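Local coordinates for protein acetone carboxylase alpha subunit (PDB 5M45) that is the alpha subunit of a bacterial acetone carboxylase, contains a hydantoinase B/oxoprolinase family region and carries a bound manganese ion in the crystal, at residues E495-L500 with R524-A529; W532-M537 with E610-Y615; D630-E635 with A678-I683. All coordinates share one frame; numbering follows the deposited sequence.

Interaction 1 of 3, residues E495-L500 with R524-A529; sequences EPLVYL and RMVWNA
Arg524 and Tyr499 form a non-hydrogen-bonded pair of two antiparallel strands, and the arginine lays its outer half, from CD to the guanidinium, along the tyrosine. CB of Arg524 lies near the carbonyl O of Val498. A bend at chi2 (-53°) folds the chain over, putting CD on one face of the Tyr499 ring, 4.3 Å from its centroid in a CH-pi contact. NE follows, 3.5 Å from Tyr499 CE2, and the guanidinium then lies flat on the ring, centres 4.2 Å apart and planes at 21°. At the tip, NH1 donates within the guanidinium plane to the syn side of Glu495 OE2 at 2.9 Å, a salt bridge, while NH2 shares a water with Glu495 OE1. NH2 also forms a salt bridge with Glu457, whose carboxylate binds Tyr499 OH as well, so two acids hold the guanidinium in place on the ring. Leu497 CD2 touches Val526 CG2 on the same face of the sheet. On the other, Val498 lies beside Met525, the pair joined by two nearly straight backbone bonds, and CG1 of Val498 reaches Trp527 CD1 at 3.9 Å. Just before the strand, Pro496, centre of an inverse gamma turn, sets CB against Ala529 CB. Helix 488-494 packs on Tyr499 and Val498, strand 532-535 touches Leu497 and Val526, and strand 617-621 flanks strand 520-526 in the same antiparallel sheet.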
loop_
_atom_site.group_PDB
_atom_site.type_symbol
_atom_site.label_atom_id
_atom_site.label_comp_id
_atom_site.label_asym_id
_atom_site.label_seq_id
_atom_site.Cartn_x
_atom_site.Cartn_y
_atom_site.Cartn_z
ATOM N N GLU A 495 5.574 24.679 3.249
ATOM C CA GLU A 495 4.564 24.469 4.326
ATOM C C GLU A 495 3.606 25.664 4.333
ATOM O O GLU A 495 4.087 26.790 4.238
ATOM C CB GLU A 495 5.242 24.392 5.724
ATOM C CG GLU A 495 6.418 23.422 5.868
ATOM C CD GLU A 495 7.263 23.601 7.140
ATOM O OE1 GLU A 495 8.016 22.664 7.530
ATOM O OE2 GLU A 495 7.217 24.704 7.758
ATOM N N PRO A 496 2.283 25.451 4.519
ATOM C CA PRO A 496 1.320 26.566 4.648
ATOM C C PRO A 496 1.274 27.075 6.095
ATOM O O PRO A 496 0.244 26.993 6.771
ATOM C CB PRO A 496 0.003 25.926 4.204
ATOM C CG PRO A 496 0.124 24.527 4.710
ATOM C CD PRO A 496 1.583 24.152 4.518
ATOM N N LEU A 497 2.421 27.614 6.531
ATOM C CA LEU A 497 2.688 28.046 7.901
ATOM C C LEU A 497 3.630 29.263 7.820
ATOM O O LEU A 497 4.463 29.332 6.908
ATOM C CB LEU A 497 3.422 26.936 8.719
ATOM C CG LEU A 497 2.777 25.536 8.797
ATOM C CD1 LEU A 497 3.760 24.551 9.433
ATOM C CD2 LEU A 497 1.500 25.570 9.593
ATOM N N VAL A 498 3.523 30.187 8.783
ATOM C CA VAL A 498 4.488 31.276 8.929
ATOM C C VAL A 498 5.112 31.321 10.314
ATOM O O VAL A 498 4.472 31.020 11.311
ATOM C CB VAL A 498 3.891 32.673 8.601
ATOM C CG1 VAL A 498 3.493 32.739 7.124
ATOM C CG2 VAL A 498 2.703 33.009 9.475
ATOM N N TYR A 499 6.401 31.687 10.350
ATOM C CA TYR A 499 7.147 31.851 11.590
ATOM C C TYR A 499 6.772 33.109 12.374
ATOM O O TYR A 499 6.819 34.216 11.849
ATOM C CB TYR A 499 8.649 31.871 11.314
ATOM C CG TYR A 499 9.263 30.527 10.984
ATOM C CD1 TYR A 499 9.258 30.039 9.686
ATOM C CD2 TYR A 499 9.866 29.762 11.975
ATOM C CE1 TYR A 499 9.807 28.804 9.378
ATOM C CE2 TYR A 499 10.396 28.530 11.702
ATOM C CZ TYR A 499 10.377 28.045 10.382
ATOM O OH TYR A 499 10.939 26.831 10.071
ATOM N N LEU A 500 6.379 32.919 13.623
ATOM C CA LEU A 500 6.290 34.004 14.617
ATOM C C LEU A 500 7.423 33.985 15.675
ATOM O O LEU A 500 7.483 34.860 16.529
ATOM C CB LEU A 500 4.942 33.927 15.327
ATOM C CG LEU A 500 3.654 34.065 14.498
ATOM C CD1 LEU A 500 2.420 34.087 15.421
ATOM C CD2 LEU A 500 3.649 35.304 13.631
ATOM N N ARG A 524 4.833 28.560 15.160
ATOM C CA ARG A 524 4.180 28.625 13.838
ATOM C C ARG A 524 2.719 29.084 13.935
ATOM O O ARG A 524 1.995 28.690 14.865
ATOM C CB ARG A 524 4.198 27.275 13.143
ATOM C CG ARG A 524 5.515 26.491 13.249
ATOM C CD ARG A 524 6.757 27.262 12.827
ATOM N NE ARG A 524 7.822 26.289 12.658
ATOM C CZ ARG A 524 8.056 25.558 11.563
ATOM N NH1 ARG A 524 7.362 25.716 10.456
ATOM N NH2 ARG A 524 9.017 24.635 11.591
ATOM N N MET A 525 2.307 29.871 12.952
ATOM C CA MET A 525 0.905 30.227 12.739
ATOM C C MET A 525 0.460 29.624 11.414
ATOM O O MET A 525 1.131 29.786 10.399
ATOM C CB MET A 525 0.703 31.745 12.718
ATOM C CG MET A 525 -0.775 32.153 12.763
ATOM S SD MET A 525 -1.152 33.941 12.945
ATOM C CE MET A 525 -0.807 34.452 11.267
ATOM N N VAL A 526 -0.685 28.944 11.411
ATOM C CA VAL A 526 -1.248 28.375 10.162
ATOM C C VAL A 526 -1.663 29.523 9.220
ATOM O O VAL A 526 -2.295 30.502 9.641
ATOM C CB VAL A 526 -2.410 27.424 10.482
ATOM C CG1 VAL A 526 -3.008 26.825 9.213
ATOM C CG2 VAL A 526 -1.935 26.271 11.392
ATOM N N TRP A 527 -1.299 29.415 7.938
ATOM C CA TRP A 527 -1.497 30.501 6.986
ATOM C C TRP A 527 -1.558 30.016 5.510
ATOM O O TRP A 527 -0.589 29.428 4.998
ATOM C CB TRP A 527 -0.371 31.540 7.149
ATOM C CG TRP A 527 -0.510 32.690 6.199
ATOM C CD1 TRP A 527 0.211 32.930 5.050
ATOM C CD2 TRP A 527 -1.479 33.724 6.294
ATOM N NE1 TRP A 527 -0.260 34.071 4.435
ATOM C CE2 TRP A 527 -1.305 34.569 5.170
ATOM C CE3 TRP A 527 -2.516 33.990 7.196
ATOM C CZ2 TRP A 527 -2.095 35.702 4.960
ATOM C CZ3 TRP A 527 -3.303 35.117 6.999
ATOM C CH2 TRP A 527 -3.112 35.948 5.857
ATOM N N ASN A 528 -2.661 30.353 4.829
ATOM C CA ASN A 528 -2.932 29.929 3.448
ATOM C C ASN A 528 -3.073 28.381 3.311
ATOM O O ASN A 528 -2.764 27.810 2.246
ATOM C CB ASN A 528 -1.881 30.524 2.497
ATOM C CG ASN A 528 -2.425 30.840 1.103
ATOM O OD1 ASN A 528 -3.566 30.585 0.787
ATOM N ND2 ASN A 528 -1.565 31.400 0.249
ATOM N N ALA A 529 -3.505 27.724 4.378
ATOM C CA ALA A 529 -3.856 26.286 4.372
ATOM C C ALA A 529 -5.381 26.107 4.270
ATOM O O ALA A 529 -6.153 26.969 4.741
ATOM C CB ALA A 529 -3.362 25.610 5.663
HETATM O O HOH W 1 10.003 23.551 9.117
#

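Interaction 2 of 3, residues W532-M537 with E610-Y615; sequences WTMFFM and EMFSDY
The Phe612 ring carries Met534 over one face: CB makes a CH-pi contact 4.1 Å from the ring centroid, and SD completes a Met-aromatic contact at 4.4 Å, 16° off the ring normal. Glu610 O lies at the edge of the same ring, in its plane. Met534 CG stands beside the backbone N (chi1 -51°) and the chain runs straight on (chi2 -175°), which brings SD over the ring. The same sulfur sits at the edge of the Trp532 indole, in its plane, and accepts a weak hydrogen bond from NE1. CB of Phe612 also meets that edge, at CD1. Beneath run antiparallel strands 532-535 and 610-612, with Met534 and Glu610 as a hydrogen-bonded pair: Met534 N gives to Glu610 O at 3.0 Å, and Glu610 N returns a bond to Met534 O. The backbones of Thr533 and Met611 come close as a non-hydrogen-bonded pair, their side chains diverging. A water bridges Trp532 N and Phe612 O. Glu610 turns its carboxylate to His563 and Lys600, and Tyr754 OH of a second subunit, another copy of this protein, is hydrogen-bonded to Trp532 O. The chemistry is thus divided: the backbone sets the strand pairing, while a polarisable sulfur joins two aromatic rings, one over its face, the other at its edge.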
loop_
_atom_site.group_PDB
_atom_site.type_symbol
_atom_site.label_atom_id
_atom_site.label_comp_id
_atom_site.label_asym_id
_atom_site.label_seq_id
_atom_site.Cartn_x
_atom_site.Cartn_y
_atom_site.Cartn_z
ATOM N N TRP A 532 -6.994 21.463 6.698
ATOM C CA TRP A 532 -5.673 21.195 7.223
ATOM C C TRP A 532 -5.731 20.434 8.590
ATOM O O TRP A 532 -6.668 20.653 9.396
ATOM C CB TRP A 532 -4.906 22.537 7.358
ATOM C CG TRP A 532 -3.416 22.379 7.590
ATOM C CD1 TRP A 532 -2.724 22.652 8.724
ATOM C CD2 TRP A 532 -2.456 21.902 6.637
ATOM N NE1 TRP A 532 -1.410 22.368 8.548
ATOM C CE2 TRP A 532 -1.213 21.908 7.268
ATOM C CE3 TRP A 532 -2.536 21.503 5.301
ATOM C CZ2 TRP A 532 -0.050 21.491 6.628
ATOM C CZ3 TRP A 532 -1.381 21.089 4.657
ATOM C CH2 TRP A 532 -0.145 21.096 5.331
ATOM N N THR A 533 -4.746 19.552 8.809
ATOM C CA THR A 533 -4.540 18.843 10.108
ATOM C C THR A 533 -3.056 18.866 10.512
ATOM O O THR A 533 -2.188 19.021 9.651
ATOM C CB THR A 533 -4.965 17.362 10.076
ATOM O OG1 THR A 533 -4.202 16.665 9.080
ATOM C CG2 THR A 533 -6.457 17.244 9.797
ATOM N N MET A 534 -2.776 18.767 11.825
ATOM C CA MET A 534 -1.406 18.628 12.334
ATOM C C MET A 534 -1.352 17.683 13.547
ATOM O O MET A 534 -2.369 17.408 14.187
ATOM C CB MET A 534 -0.790 19.995 12.701
ATOM C CG MET A 534 -0.897 21.066 11.604
ATOM S SD MET A 534 -0.077 22.639 11.938
ATOM C CE MET A 534 1.658 22.149 11.914
ATOM N N PHE A 535 -0.159 17.202 13.862
ATOM C CA PHE A 535 0.078 16.355 15.035
ATOM C C PHE A 535 1.536 16.471 15.521
ATOM O O PHE A 535 2.386 17.077 14.857
ATOM C CB PHE A 535 -0.364 14.900 14.799
ATOM C CG PHE A 535 0.386 14.157 13.687
ATOM C CD1 PHE A 535 0.002 14.296 12.341
ATOM C CD2 PHE A 535 1.428 13.277 13.995
ATOM C CE1 PHE A 535 0.652 13.599 11.328
ATOM C CE2 PHE A 535 2.084 12.580 12.992
ATOM C CZ PHE A 535 1.706 12.735 11.672
ATOM N N PHE A 536 1.751 15.963 16.733
ATOM C CA PHE A 536 3.049 15.994 17.432
ATOM C C PHE A 536 3.631 14.585 17.551
ATOM O O PHE A 536 2.879 13.604 17.703
ATOM C CB PHE A 536 2.851 16.563 18.881
ATOM C CG PHE A 536 2.454 18.021 18.940
ATOM C CD1 PHE A 536 1.127 18.405 18.859
ATOM C CD2 PHE A 536 3.401 19.006 19.109
ATOM C CE1 PHE A 536 0.740 19.755 18.918
ATOM C CE2 PHE A 536 3.036 20.360 19.170
ATOM C CZ PHE A 536 1.691 20.740 19.056
ATOM N N MET A 537 4.951 14.472 17.520
ATOM C CA MET A 537 5.656 13.184 17.698
ATOM C C MET A 537 7.056 13.393 18.293
ATOM O O MET A 537 7.930 13.962 17.656
ATOM C CB MET A 537 5.775 12.422 16.356
ATOM C CG MET A 537 6.365 11.002 16.463
ATOM S SD MET A 537 5.529 9.903 17.623
ATOM C CE MET A 537 6.756 9.502 18.878
ATOM N N GLU A 610 -5.191 16.245 14.065
ATOM C CA GLU A 610 -6.293 17.072 14.586
ATOM C C GLU A 610 -6.489 18.278 13.647
ATOM O O GLU A 610 -5.517 18.797 13.094
ATOM C CB GLU A 610 -5.911 17.470 16.039
ATOM C CG GLU A 610 -6.553 18.670 16.684
ATOM C CD GLU A 610 -6.112 18.826 18.142
ATOM O OE1 GLU A 610 -5.396 19.818 18.497
ATOM O OE2 GLU A 610 -6.437 17.911 18.955
ATOM N N MET A 611 -7.743 18.699 13.459
ATOM C CA MET A 611 -8.075 19.849 12.583
ATOM C C MET A 611 -7.406 21.147 13.097
ATOM O O MET A 611 -7.478 21.451 14.297
ATOM C CB MET A 611 -9.590 20.035 12.467
ATOM C CG MET A 611 -10.293 18.893 11.728
ATOM S SD MET A 611 -12.070 18.988 11.753
ATOM C CE MET A 611 -12.396 18.339 13.366
ATOM N N PHE A 612 -6.732 21.861 12.206
ATOM C CA PHE A 612 -6.235 23.218 12.455
ATOM C C PHE A 612 -6.749 24.144 11.321
ATOM O O PHE A 612 -6.926 23.712 10.143
ATOM C CB PHE A 612 -4.683 23.302 12.457
ATOM C CG PHE A 612 -3.994 22.837 13.726
ATOM C CD1 PHE A 612 -4.003 21.482 14.099
ATOM C CD2 PHE A 612 -3.226 23.714 14.481
ATOM C CE1 PHE A 612 -3.349 21.051 15.233
ATOM C CE2 PHE A 612 -2.563 23.281 15.640
ATOM C CZ PHE A 612 -2.628 21.954 16.021
ATOM N N SER A 613 -6.921 25.422 11.646
ATOM C CA SER A 613 -7.291 26.457 10.670
ATOM C C SER A 613 -6.311 27.613 10.690
ATOM O O SER A 613 -5.592 27.806 11.667
ATOM C CB SER A 613 -8.641 27.072 10.998
ATOM O OG SER A 613 -9.603 26.061 11.180
ATOM N N ASP A 614 -6.383 28.449 9.643
ATOM C CA ASP A 614 -5.598 29.677 9.588
ATOM C C ASP A 614 -5.773 30.485 10.886
ATOM O O ASP A 614 -6.890 30.586 11.430
ATOM C CB ASP A 614 -5.959 30.549 8.383
ATOM C CG ASP A 614 -5.271 30.124 7.078
ATOM O OD1 ASP A 614 -4.716 28.988 6.980
ATOM O OD2 ASP A 614 -5.326 30.951 6.097
ATOM N N TYR A 615 -4.637 31.016 11.362
ATOM C CA TYR A 615 -4.463 31.788 12.604
ATOM C C TYR A 615 -4.315 30.936 13.901
ATOM O O TYR A 615 -4.061 31.491 14.966
ATOM C CB TYR A 615 -5.518 32.913 12.769
ATOM C CG TYR A 615 -5.476 33.961 11.672
ATOM C CD1 TYR A 615 -4.617 35.034 11.746
ATOM C CD2 TYR A 615 -6.377 33.921 10.595
ATOM C CE1 TYR A 615 -4.607 36.034 10.791
ATOM C CE2 TYR A 615 -6.393 34.906 9.607
ATOM C CZ TYR A 615 -5.493 35.969 9.716
ATOM O OH TYR A 615 -5.450 36.978 8.779
HETATM O O HOH W 2 -7.891 24.128 7.648
#

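Interaction 3 of 3, residues D630-E635 with A678-I683; sequences DPLDRE and AARAQI
Arg680 reaches from helix 673-690 to the end of a 3-10 turn, residues 631-633, and grips the carbonyl O of Arg634 just beyond it, end-on with both terminal nitrogens. NH2 makes the shorter bond, 2.8 Å, and NH1 the longer and more bent one, 3.2 Å; the acceptor lies only 2° out of the guanidinium plane. Extended from CG to NE, the arginine stem and Leu632 run alongside each other, pointing opposite ways, with Arg680 CG 4.0 Å from Leu632 CG. One turn on along the helix, Ile683 CG2 meets Leu632 CD1 at 3.8 Å, so the leucine covers both the arginine stem and the isoleucine. In the next shell, the 3-10 turn is fixed by backbone bonds from Asp633 N to Asp630 O and from Arg634 N to Pro631 O, and by an Asx turn in which Leu632 N donates to Asp630 OD1. That carboxylate also pairs with Arg687 farther along the helix, a second tie between turn and helix. Tyr657 O accepts from Arg680 NE, while the Arg634 side chain heads elsewhere, to Asp470 and Asp642. Glu635, directly after Arg634, is at the N-cap position of helix 636-645. Over the centre of the Arg680 guanidinium sits Leu632 O, 3.1 Å from CZ, a close approach without a hydrogen bond.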
loop_
_atom_site.group_PDB
_atom_site.type_symbol
_atom_site.label_atom_id
_atom_site.label_comp_id
_atom_site.label_asym_id
_atom_site.label_seq_id
_atom_site.Cartn_x
_atom_site.Cartn_y
_atom_site.Cartn_z
ATOM N N ASP A 630 29.448 17.000 38.181
ATOM C CA ASP A 630 28.650 17.640 39.235
ATOM C C ASP A 630 28.422 19.122 38.921
ATOM O O ASP A 630 29.385 19.860 38.810
ATOM C CB ASP A 630 29.395 17.497 40.588
ATOM C CG ASP A 630 28.558 17.936 41.817
ATOM O OD1 ASP A 630 27.511 18.593 41.663
ATOM O OD2 ASP A 630 28.986 17.602 42.963
ATOM N N PRO A 631 27.148 19.576 38.838
ATOM C CA PRO A 631 26.892 21.013 38.584
ATOM C C PRO A 631 27.500 21.939 39.616
ATOM O O PRO A 631 27.751 23.105 39.326
ATOM C CB PRO A 631 25.359 21.118 38.694
ATOM C CG PRO A 631 24.860 19.759 38.371
ATOM C CD PRO A 631 25.890 18.808 38.905
ATOM N N LEU A 632 27.740 21.428 40.828
ATOM C CA LEU A 632 28.388 22.243 41.867
ATOM C C LEU A 632 29.861 22.598 41.566
ATOM O O LEU A 632 30.447 23.466 42.229
ATOM C CB LEU A 632 28.276 21.530 43.247
ATOM C CG LEU A 632 27.768 22.412 44.384
ATOM C CD1 LEU A 632 26.316 22.784 44.157
ATOM C CD2 LEU A 632 27.895 21.639 45.684
ATOM N N ASP A 633 30.457 21.915 40.584
ATOM C CA ASP A 633 31.787 22.229 40.104
ATOM C C ASP A 633 31.819 23.125 38.863
ATOM O O ASP A 633 32.908 23.447 38.392
ATOM C CB ASP A 633 32.573 20.947 39.866
ATOM C CG ASP A 633 32.883 20.208 41.222
ATOM O OD1 ASP A 633 33.105 20.893 42.220
ATOM O OD2 ASP A 633 32.837 18.961 41.341
ATOM N N ARG A 634 30.660 23.550 38.335
ATOM C CA ARG A 634 30.662 24.424 37.167
ATOM C C ARG A 634 31.288 25.772 37.528
ATOM O O ARG A 634 31.086 26.262 38.626
ATOM C CB ARG A 634 29.260 24.653 36.617
ATOM C CG ARG A 634 29.199 25.508 35.337
ATOM C CD ARG A 634 27.921 25.220 34.599
ATOM N NE ARG A 634 27.662 25.953 33.369
ATOM C CZ ARG A 634 28.267 25.714 32.184
ATOM N NH1 ARG A 634 29.257 24.833 32.084
ATOM N NH2 ARG A 634 27.914 26.406 31.096
ATOM N N GLU A 635 32.039 26.344 36.596
ATOM C CA GLU A 635 32.605 27.677 36.741
ATOM C C GLU A 635 31.508 28.731 36.942
ATOM O O GLU A 635 30.637 28.853 36.070
ATOM C CB GLU A 635 33.499 27.986 35.526
ATOM C CG GLU A 635 34.574 29.042 35.776
ATOM C CD GLU A 635 35.677 28.614 36.828
ATOM O OE1 GLU A 635 35.785 29.299 37.924
ATOM O OE2 GLU A 635 36.453 27.602 36.568
ATOM N N ALA A 678 29.324 30.242 49.891
ATOM C CA ALA A 678 28.455 29.881 51.007
ATOM C C ALA A 678 27.294 29.014 50.540
ATOM O O ALA A 678 26.946 28.053 51.228
ATOM C CB ALA A 678 27.914 31.108 51.715
ATOM N N ALA A 679 26.688 29.348 49.396
ATOM C CA ALA A 679 25.577 28.540 48.872
ATOM C C ALA A 679 25.994 27.099 48.531
ATOM O O ALA A 679 25.219 26.157 48.786
ATOM C CB ALA A 679 24.936 29.194 47.688
ATOM N N ARG A 680 27.193 26.945 47.960
ATOM C CA ARG A 680 27.721 25.634 47.615
ATOM C C ARG A 680 28.087 24.799 48.860
ATOM O O ARG A 680 27.813 23.616 48.910
ATOM C CB ARG A 680 28.905 25.748 46.630
ATOM C CG ARG A 680 28.432 26.218 45.251
ATOM C CD ARG A 680 29.522 26.525 44.235
ATOM N NE ARG A 680 28.988 26.367 42.878
ATOM C CZ ARG A 680 29.695 26.400 41.749
ATOM N NH1 ARG A 680 30.993 26.664 41.757
ATOM N NH2 ARG A 680 29.086 26.149 40.596
ATOM N N ALA A 681 28.677 25.422 49.873
ATOM C CA ALA A 681 28.909 24.753 51.172
ATOM C C ALA A 681 27.599 24.257 51.814
ATOM O O ALA A 681 27.531 23.147 52.350
ATOM C CB ALA A 681 29.643 25.693 52.120
ATOM N N GLN A 682 26.555 25.069 51.721
ATOM C CA GLN A 682 25.252 24.699 52.251
ATOM C C GLN A 682 24.562 23.558 51.445
ATOM O O GLN A 682 23.975 22.651 52.047
ATOM C CB GLN A 682 24.380 25.960 52.370
ATOM C CG GLN A 682 22.965 25.730 52.872
ATOM C CD GLN A 682 22.929 25.180 54.309
ATOM O OE1 GLN A 682 23.501 25.757 55.212
ATOM N NE2 GLN A 682 22.353 24.005 54.478
ATOM N N ILE A 683 24.669 23.580 50.124
ATOM C CA ILE A 683 24.132 22.478 49.308
ATOM C C ILE A 683 24.817 21.124 49.627
ATOM O O ILE A 683 24.150 20.087 49.650
ATOM C CB ILE A 683 24.154 22.840 47.798
ATOM C CG1 ILE A 683 23.043 23.868 47.499
ATOM C CG2 ILE A 683 23.933 21.620 46.910
ATOM C CD1 ILE A 683 23.186 24.550 46.170
#

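Following the chain from the N terminus, interaction 1 comes first and closes a loop of 23 residues, pairing strand 497-504, an edge strand within this chain, with strand 520-526. The chain then enters strand 532-535, where interaction 2 opens; it closes 72 residues later at strand 610-612, an edge strand within this chain of a separate four-stranded antiparallel sheet. Interaction 3 follows and joins a turn to helix 673-690 across 42 residues, half of them helical. The three are in series, neither nested nor crossed. Interactions 1 and 2 touch, tying the two sheets together where Tyr615 N and Val526 O, and Asn528 N and Asp614 OD2, are probably hydrogen-bonded. Interaction 3 stands apart, its centre about 45 Å from both other centres.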